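Local coordinates for protein mannan endo-1,4-beta-mannosidase (Bacillus subtilis, PDB 2WHK) that hydrolyses internal beta-1,4-mannosidic linkages of mannan, galactomannan and glucomannan as a secreted glycoside hydrolase of family 26, at residues Val32-Phe37 against Ser317-Lys322; Met47-Arg52 against Glu301-Val306. All coordinates share one frame; numbering follows the deposited sequence.

Contact 1 (Val32-Phe37 against Ser317-Lys322); sequences VLSGAF and SWTLNK. With CA (calcium ion), chain D.
The indole of W318 meets V32 at its edge: CG2 of V32 lies near the ring plane, 4.0 Å from CE3 of W318, while S317 OG sits in that plane at another part of the rim. R31 and K286 both make cation-pi contacts with the same ring. The second flat group, the amide of N321, takes the hydroxyl of S34 in its plane, on a lone pair of OD1, with S34 OG to N321 OD1 only 2.6 Å. S34 reaches it because OG stands between its backbone N and carbonyl carbon (chi1 54°), and the same oxygen accepts a bond from the backbone N of A62. Between these ends runs a short parallel beta ladder. V32 N donates to W318 O, L320 N to V32 O and S34 N to L320 O in hydrogen bonds, with L320 N to V32 O at 2.8 Å. L33 and L320 extend side by side from one face, CD1 of L33 to CD1 of L320 4.0 Å. T319 turns its carbonyl O to the calcium ion at 2.4 Å, in a site completed by N30, E324 and four waters, one of them also held by N321 ND2. Strand 319-320 thus adds to the start of strand 32-40, itself flanked in the barrel by strands 63-70 and 292-297, and W20 of helix 12-22 covers the paired leucines.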
loop_
_atom_site.group_PDB
_atom_site.type_symbol
_atom_site.label_atom_id
_atom_site.label_comp_id
_atom_site.label_asym_id
_atom_site.label_seq_id
_atom_site.Cartn_x
_atom_site.Cartn_y
_atom_site.Cartn_z
ATOM N N VAL A 32 -6.584 -13.698 -6.656
ATOM C CA VAL A 32 -5.451 -12.962 -6.077
ATOM C C VAL A 32 -4.889 -12.022 -7.137
ATOM O O VAL A 32 -4.371 -12.481 -8.151
ATOM C CB VAL A 32 -4.320 -13.902 -5.607
ATOM C CG1 VAL A 32 -3.152 -13.103 -5.006
ATOM C CG2 VAL A 32 -4.853 -14.923 -4.598
ATOM N N LEU A 33 -5.006 -10.715 -6.910
ATOM C CA LEU A 33 -4.448 -9.736 -7.857
ATOM C C LEU A 33 -2.930 -9.755 -7.790
ATOM O O LEU A 33 -2.348 -9.657 -6.713
ATOM C CB LEU A 33 -4.936 -8.310 -7.586
ATOM C CG LEU A 33 -6.249 -7.873 -8.229
ATOM C CD1 LEU A 33 -7.424 -8.685 -7.672
ATOM C CD2 LEU A 33 -6.461 -6.376 -8.044
ATOM N N SER A 34 -2.290 -9.864 -8.945
ATOM C CA SER A 34 -0.857 -9.655 -9.024
ATOM C C SER A 34 -0.535 -8.174 -8.881
ATOM O O SER A 34 -1.373 -7.295 -9.143
ATOM C CB SER A 34 -0.316 -10.176 -10.347
ATOM O OG SER A 34 -1.034 -9.601 -11.430
ATOM N N GLY A 35 0.690 -7.896 -8.464
ATOM C CA GLY A 35 1.121 -6.526 -8.283
ATOM C C GLY A 35 2.620 -6.370 -8.332
ATOM O O GLY A 35 3.370 -7.295 -8.000
ATOM N N ALA A 36 3.045 -5.176 -8.740
ATOM C CA ALA A 36 4.452 -4.819 -8.804
ATOM C C ALA A 36 4.634 -3.364 -8.429
ATOM O O ALA A 36 3.849 -2.514 -8.837
ATOM C CB ALA A 36 4.997 -5.059 -10.211
ATOM N N PHE A 37 5.658 -3.091 -7.637
ATOM C CA PHE A 37 6.079 -1.728 -7.365
ATOM C C PHE A 37 6.864 -1.189 -8.561
ATOM O O PHE A 37 7.838 -1.813 -8.998
ATOM C CB PHE A 37 6.942 -1.707 -6.107
ATOM C CG PHE A 37 7.429 -0.343 -5.723
ATOM C CD1 PHE A 37 6.539 0.711 -5.552
ATOM C CD2 PHE A 37 8.775 -0.124 -5.478
ATOM C CE1 PHE A 37 6.994 1.975 -5.171
ATOM C CE2 PHE A 37 9.237 1.138 -5.112
ATOM C CZ PHE A 37 8.342 2.187 -4.954
ATOM N N SER A 317 -3.896 -20.434 -11.951
ATOM C CA SER A 317 -5.333 -20.191 -12.085
ATOM C C SER A 317 -5.884 -19.190 -11.056
ATOM O O SER A 317 -6.889 -18.535 -11.300
ATOM C CB SER A 317 -6.110 -21.509 -11.996
ATOM O OG SER A 317 -5.970 -22.079 -10.707
ATOM N N TRP A 318 -5.227 -19.058 -9.909
ATOM C CA TRP A 318 -5.675 -18.115 -8.887
ATOM C C TRP A 318 -5.322 -16.652 -9.208
ATOM O O TRP A 318 -5.940 -15.731 -8.670
ATOM C CB TRP A 318 -5.057 -18.468 -7.531
ATOM C CG TRP A 318 -5.713 -19.619 -6.827
ATOM C CD1 TRP A 318 -6.150 -20.787 -7.377
ATOM C CD2 TRP A 318 -5.988 -19.703 -5.425
ATOM N NE1 TRP A 318 -6.692 -21.592 -6.406
ATOM C CE2 TRP A 318 -6.601 -20.955 -5.196
ATOM C CE3 TRP A 318 -5.770 -18.846 -4.341
ATOM C CZ2 TRP A 318 -7.003 -21.364 -3.926
ATOM C CZ3 TRP A 318 -6.169 -19.247 -3.084
ATOM C CH2 TRP A 318 -6.790 -20.497 -2.886
ATOM N N THR A 319 -4.324 -16.447 -10.066
ATOM C CA THR A 319 -3.763 -15.114 -10.272
ATOM C C THR A 319 -4.596 -14.280 -11.245
ATOM O O THR A 319 -4.851 -14.693 -12.380
ATOM C CB THR A 319 -2.303 -15.197 -10.722
ATOM O OG1 THR A 319 -1.590 -16.044 -9.813
ATOM C CG2 THR A 319 -1.659 -13.813 -10.728
ATOM N N LEU A 320 -5.023 -13.110 -10.768
ATOM C CA LEU A 320 -5.836 -12.175 -11.537
ATOM C C LEU A 320 -4.922 -11.035 -11.982
ATOM O O LEU A 320 -4.336 -10.337 -11.156
ATOM C CB LEU A 320 -6.988 -11.658 -10.676
ATOM C CG LEU A 320 -8.107 -10.861 -11.346
ATOM C CD1 LEU A 320 -9.331 -10.809 -10.448
ATOM C CD2 LEU A 320 -7.654 -9.435 -11.741
ATOM N N ASN A 321 -4.807 -10.861 -13.291
ATOM C CA ASN A 321 -3.822 -9.954 -13.873
ATOM C C ASN A 321 -4.494 -8.772 -14.534
ATOM O O ASN A 321 -5.718 -8.707 -14.601
ATOM C CB ASN A 321 -2.962 -10.725 -14.874
ATOM C CG ASN A 321 -2.119 -11.784 -14.197
ATOM O OD1 ASN A 321 -1.460 -11.497 -13.198
ATOM N ND2 ASN A 321 -2.151 -13.015 -14.715
ATOM N N LYS A 322 -3.688 -7.821 -14.993
ATOM C CA LYS A 322 -4.211 -6.670 -15.727
ATOM C C LYS A 322 -5.128 -7.168 -16.844
ATOM O O LYS A 322 -4.783 -8.107 -17.560
ATOM C CB LYS A 322 -3.061 -5.850 -16.306
ATOM C CG LYS A 322 -3.415 -4.408 -16.678
ATOM C CD LYS A 322 -2.218 -3.753 -17.357
ATOM C CE LYS A 322 -2.411 -2.268 -17.634
ATOM N NZ LYS A 322 -1.270 -1.724 -18.429
HETATM CA CA CA D . -5.753 -15.172 -14.521
HETATM O O HOH W 1 -6.454 -17.396 -13.884
HETATM O O HOH W 2 -4.227 -14.350 -16.334
HETATM O O HOH W 3 -3.616 -16.598 -14.438
HETATM O O HOH W 4 -6.015 -16.617 -16.623
#

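Contact 2 (Met47-Arg52 against Glu301-Val306); sequences MAEADR and EWSAAV
E49 and A305 bury the most surface here, and R52, on the same helix as E49, also packs against A305. The carboxylate of E49 reaches from the first turn of helix 48-57 to the loop that follows strand 292-297. CG of E49 is anti to the backbone N (chi1 -180°) and the chain then bends at chi2 (58°), which carries the acid group across to S303 and A305. E49 OE2 receives the backbone N-H of A305 in a weak bond, N to OE2 3.3 Å, with an angle of 155° at the hydrogen. The hydroxyl of S303 lies beside the carboxylate, S303 OG being 3.1 Å from both OE1 and OE2 of E49. A water adds an indirect link, donating to E49 OE2 at 2.9 Å while accepting from A304 N at 3.0 Å, and so bridges helix and loop where the direct approach is longer.

A305 is the apolar part of the contact. Its methyl group points at the helix and packs on the aliphatic base of R52, A305 CB to R52 CB 3.6 Å. Beyond that the arginine folds back, bending at chi3, to form a salt bridge within its own helix: NH1 of R52 meets E49 OE1 at 2.8 Å. OE1 uses its anti lone pair, the one turned away from OE2, and lies almost exactly in the guanidinium plane.

The two carboxylate oxygens therefore have different main partners, arginine at OE1 and the loop amide and water at OE2. Held firmly by R52 at OE1 and more loosely at OE2, the buried group is probably restrained in its rotation, and R52, and to a lesser degree the N-H of A305, would tend to stabilise its negative charge.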
loop_
_atom_site.group_PDB
_atom_site.type_symbol
_atom_site.label_atom_id
_atom_site.label_comp_id
_atom_site.label_asym_id
_atom_site.label_seq_id
_atom_site.Cartn_x
_atom_site.Cartn_y
_atom_site.Cartn_z
ATOM N N MET A 47 7.603 2.271 -16.233
ATOM C CA MET A 47 6.818 1.105 -16.623
ATOM C C MET A 47 7.697 -0.116 -16.925
ATOM O O MET A 47 7.193 -1.137 -17.385
ATOM C CB MET A 47 5.930 1.453 -17.822
ATOM C CG MET A 47 4.944 2.589 -17.558
ATOM S SD MET A 47 4.004 2.358 -16.033
ATOM C CE MET A 47 3.181 0.802 -16.380
ATOM N N ALA A 48 8.993 -0.036 -16.624
ATOM C CA ALA A 48 9.941 -1.090 -17.013
ATOM C C ALA A 48 9.652 -2.457 -16.392
ATOM O O ALA A 48 9.827 -3.475 -17.057
ATOM C CB ALA A 48 11.370 -0.667 -16.693
ATOM N N GLU A 49 9.225 -2.492 -15.128
ATOM C CA GLU A 49 8.900 -3.773 -14.485
ATOM C C GLU A 49 7.654 -4.389 -15.099
ATOM O O GLU A 49 7.619 -5.595 -15.355
ATOM C CB GLU A 49 8.736 -3.635 -12.970
ATOM C CG GLU A 49 8.393 -4.957 -12.240
ATOM C CD GLU A 49 9.418 -6.090 -12.436
ATOM O OE1 GLU A 49 10.598 -5.809 -12.769
ATOM O OE2 GLU A 49 9.043 -7.273 -12.234
ATOM N N ALA A 50 6.638 -3.566 -15.353
ATOM C CA ALA A 50 5.433 -4.045 -16.013
ATOM C C ALA A 50 5.805 -4.671 -17.353
ATOM O O ALA A 50 5.346 -5.753 -17.695
ATOM C CB ALA A 50 4.425 -2.916 -16.201
ATOM N N ASP A 51 6.673 -3.999 -18.097
ATOM C CA ASP A 51 7.061 -4.486 -19.417
ATOM C C ASP A 51 7.917 -5.758 -19.372
ATOM O O ASP A 51 7.732 -6.652 -20.204
ATOM C CB ASP A 51 7.746 -3.366 -20.192
ATOM C CG ASP A 51 6.810 -2.183 -20.437
ATOM O OD1 ASP A 51 7.282 -1.029 -20.400
ATOM O OD2 ASP A 51 5.605 -2.408 -20.676
ATOM N N ARG A 52 8.822 -5.852 -18.398
ATOM C CA ARG A 52 9.568 -7.099 -18.152
ATOM C C ARG A 52 8.649 -8.275 -17.871
ATOM O O ARG A 52 8.903 -9.391 -18.323
ATOM C CB ARG A 52 10.516 -6.965 -16.967
ATOM C CG ARG A 52 11.783 -6.211 -17.242
ATOM C CD ARG A 52 12.608 -6.048 -15.958
ATOM N NE ARG A 52 13.279 -4.744 -15.943
ATOM C CZ ARG A 52 13.147 -3.804 -15.007
ATOM N NH1 ARG A 52 12.390 -3.992 -13.925
ATOM N NH2 ARG A 52 13.816 -2.660 -15.140
ATOM N N GLU A 301 15.919 -6.072 -6.808
ATOM C CA GLU A 301 16.274 -7.496 -6.636
ATOM C C GLU A 301 15.082 -8.373 -6.252
ATOM O O GLU A 301 15.156 -9.597 -6.359
ATOM C CB GLU A 301 17.393 -7.668 -5.579
ATOM C CG GLU A 301 16.910 -7.671 -4.101
ATOM C CD GLU A 301 18.042 -7.521 -3.063
ATOM O OE1 GLU A 301 18.804 -6.534 -3.143
ATOM O OE2 GLU A 301 18.158 -8.376 -2.147
ATOM N N TRP A 302 14.001 -7.742 -5.792
ATOM C CA TRP A 302 12.841 -8.447 -5.259
ATOM C C TRP A 302 11.786 -8.763 -6.307
ATOM O O TRP A 302 10.833 -9.489 -6.022
ATOM C CB TRP A 302 12.192 -7.603 -4.156
ATOM C CG TRP A 302 13.099 -7.370 -3.008
ATOM C CD1 TRP A 302 13.471 -8.282 -2.078
ATOM C CD2 TRP A 302 13.770 -6.151 -2.673
ATOM N NE1 TRP A 302 14.339 -7.714 -1.172
ATOM C CE2 TRP A 302 14.538 -6.404 -1.516
ATOM C CE3 TRP A 302 13.801 -4.872 -3.237
ATOM C CZ2 TRP A 302 15.326 -5.420 -0.909
ATOM C CZ3 TRP A 302 14.583 -3.890 -2.629
ATOM C CH2 TRP A 302 15.332 -4.172 -1.478
ATOM N N SER A 303 11.938 -8.220 -7.510
ATOM C CA SER A 303 10.850 -8.263 -8.480
ATOM C C SER A 303 10.642 -9.651 -9.077
ATOM O O SER A 303 11.559 -10.479 -9.127
ATOM C CB SER A 303 11.068 -7.234 -9.583
ATOM O OG SER A 303 11.649 -7.831 -10.713
ATOM N N ALA A 304 9.415 -9.896 -9.526
ATOM C CA ALA A 304 9.055 -11.178 -10.111
ATOM C C ALA A 304 9.862 -11.462 -11.377
ATOM O O ALA A 304 10.262 -12.601 -11.611
ATOM C CB ALA A 304 7.564 -11.226 -10.406
ATOM N N ALA A 305 10.109 -10.426 -12.175
ATOM C CA ALA A 305 10.807 -10.586 -13.456
ATOM C C ALA A 305 12.270 -11.016 -13.306
ATOM O O ALA A 305 12.830 -11.611 -14.231
ATOM C CB ALA A 305 10.725 -9.296 -14.270
ATOM N N VAL A 306 12.891 -10.716 -12.164
ATOM C CA VAL A 306 14.305 -11.063 -11.939
ATOM C C VAL A 306 14.494 -12.261 -10.995
ATOM O O VAL A 306 15.615 -12.566 -10.587
ATOM C CB VAL A 306 15.124 -9.849 -11.421
ATOM C CG1 VAL A 306 15.011 -8.681 -12.391
ATOM C CG2 VAL A 306 14.689 -9.432 -10.014
HETATM O O HOH W 5 7.486 -7.601 -9.857
#

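Overall arrangement
Contacts 1 and 2 illustrate how a TIM barrel of clan GH-A joins distant parts of its sequence. Their centres are 14 Å apart, on the same side of the chain's centre, and the first halves of both come from consecutive elements, strand 32-40 and helix 48-57. Along the chain the order is 32-37, 47-52, 301-306, 317-322, so contact 1 encloses contact 2. The two touch directly where CB of A36 packs on CG of E49 at 4.0 Å. Contact 1 brings the early strand, and contact 2 the early helix, against the chain's late portion: contact 1 beside a calcium site, contact 2 on the loop after strand 292-297, which also carries N299, a probable substrate-binding residue.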